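VapB family protein (Caulobacter crescentus, PDB 5L6M) probably acts as the antitoxin of a VapBC toxin-antitoxin pair, neutralising the ribonuclease VapC and binding operator DNA through its dimeric N-terminal domain. Local coordinates at residues D34-L39 with P50-I55. Numbering follows the deposited sequence.
Sequences DVELTL and PSKGSI
E36 and S51 meet where the antiparallel hairpin of strands 36-42 and 45-50 ends and the chain leaves for helix 55-64. The hairpin belongs to the N-terminal domain, probably of the AbrB-like swapped-hairpin kind found in many VapB antitoxins; E36 to L39 also pair with a strand of the second subunit.

At the open end of the hairpin one direct backbone bond and one water hold the chains together. S51 N donates to E36 O over 2.8 Å. The water carries the link from E36 O to K52 N, two residues beyond P50, which pairs with L37 as a non-hydrogen-bonded bridge. Lacking an N-H, proline suits that position, where none is needed toward the partner strand.

V35, L37 and P50 make the apolar contacts: V35 CG1 runs beside P50 CB at 4.2 Å, and L37 CD2 reaches P50 CA at 3.9 Å, while F31 touches both L37 and P50.

E36 and T38 lie on the opposite face of their strand, where S51 joins them. E36 holds CG anti to its nitrogen (chi1 -160°), bringing OE2 to 3.2 Å from S51 CB. K52, long enough to cross E36 at about a right angle, sets CE 3.5 Å from E36 CB; E36 OE1 and K52 NZ, oppositely charged, stand 4.3 Å apart, beyond a salt bridge. With an alanine in place of E36, the K52 ammonium would probably lose this nearby negative charge, and S51 CB the carboxylate against it. Serine's small side chain fits with OG only 2.9 Å from L37 C, and its hydroxyl hydrogen-bonds to T38 OG1, OG to OG1 2.9 Å.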
# COMPACT_ATOMS: atom_id res chain seq x y z
N ASP D 34 -24.94 6.25 -5.00
CA ASP D 34 -23.67 6.42 -5.71
C ASP D 34 -22.52 6.81 -4.77
O ASP D 34 -21.52 7.39 -5.21
CB ASP D 34 -23.81 7.46 -6.84
CG ASP D 34 -22.79 7.26 -7.94
OD1 ASP D 34 -22.31 6.12 -8.11
OD2 ASP D 34 -22.48 8.24 -8.66
N VAL D 35 -22.64 6.50 -3.49
CA VAL D 35 -21.59 6.77 -2.51
C VAL D 35 -20.69 5.55 -2.45
O VAL D 35 -21.16 4.43 -2.22
CB VAL D 35 -22.19 7.08 -1.13
CG1 VAL D 35 -21.09 7.34 -0.11
CG2 VAL D 35 -23.14 8.26 -1.22
N GLU D 36 -19.40 5.76 -2.66
CA GLU D 36 -18.45 4.67 -2.51
C GLU D 36 -18.11 4.48 -1.03
O GLU D 36 -17.95 5.44 -0.26
CB GLU D 36 -17.19 4.92 -3.35
CG GLU D 36 -16.39 3.62 -3.63
CD GLU D 36 -15.00 3.88 -4.16
OE1 GLU D 36 -14.80 3.78 -5.39
OE2 GLU D 36 -14.10 4.19 -3.35
N LEU D 37 -18.05 3.22 -0.62
CA LEU D 37 -17.90 2.90 0.79
C LEU D 37 -16.66 2.06 1.01
O LEU D 37 -16.31 1.23 0.16
CB LEU D 37 -19.13 2.14 1.33
CG LEU D 37 -20.47 2.87 1.16
CD1 LEU D 37 -21.65 1.98 1.60
CD2 LEU D 37 -20.44 4.17 1.94
N THR D 38 -16.01 2.30 2.14
CA THR D 38 -14.95 1.43 2.63
C THR D 38 -15.56 0.53 3.68
O THR D 38 -16.33 1.01 4.53
CB THR D 38 -13.80 2.26 3.21
OG1 THR D 38 -13.16 2.96 2.15
CG2 THR D 38 -12.78 1.37 3.98
N LEU D 39 -15.25 -0.76 3.60
CA LEU D 39 -15.72 -1.80 4.50
C LEU D 39 -14.51 -2.44 5.16
O LEU D 39 -13.57 -2.86 4.47
CB LEU D 39 -16.52 -2.88 3.76
CG LEU D 39 -17.81 -2.48 3.02
CD1 LEU D 39 -17.53 -1.67 1.77
CD2 LEU D 39 -18.60 -3.72 2.66
N PRO D 50 -17.86 6.25 4.23
CA PRO D 50 -17.60 6.70 2.85
C PRO D 50 -16.11 6.73 2.52
O PRO D 50 -15.30 7.24 3.29
CB PRO D 50 -18.20 8.11 2.80
CG PRO D 50 -19.19 8.17 3.94
CD PRO D 50 -18.67 7.22 5.00
N SER D 51 -15.75 6.19 1.35
CA SER D 51 -14.36 6.10 0.94
C SER D 51 -13.73 7.46 0.66
O SER D 51 -12.53 7.65 0.88
CB SER D 51 -14.22 5.25 -0.32
OG SER D 51 -14.74 3.95 -0.13
N LYS D 52 -14.50 8.41 0.15
CA LYS D 52 -13.94 9.60 -0.48
C LYS D 52 -14.01 10.77 0.50
O LYS D 52 -15.10 11.11 0.98
CB LYS D 52 -14.66 9.90 -1.78
CG LYS D 52 -14.58 8.74 -2.78
CD LYS D 52 -15.53 8.90 -3.95
CE LYS D 52 -15.52 7.66 -4.84
NZ LYS D 52 -16.51 7.71 -5.95
N GLY D 53 -12.86 11.35 0.80
CA GLY D 53 -12.77 12.46 1.73
C GLY D 53 -12.59 13.79 1.01
O GLY D 53 -12.04 13.85 -0.09
N SER D 54 -13.07 14.85 1.64
CA SER D 54 -12.94 16.20 1.12
C SER D 54 -11.51 16.71 1.30
O SER D 54 -10.68 16.11 2.00
CB SER D 54 -13.91 17.13 1.82
OG SER D 54 -13.63 17.17 3.21
N ILE D 55 -11.22 17.86 0.68
CA ILE D 55 -9.92 18.46 0.93
C ILE D 55 -9.84 18.93 2.39
O ILE D 55 -8.78 18.86 3.01
CB ILE D 55 -9.64 19.57 -0.10
CG1 ILE D 55 -8.24 20.14 0.12
CG2 ILE D 55 -10.71 20.67 -0.07
CD1 ILE D 55 -7.19 19.09 0.22
O HOH W 1 -17.18 8.09 -0.81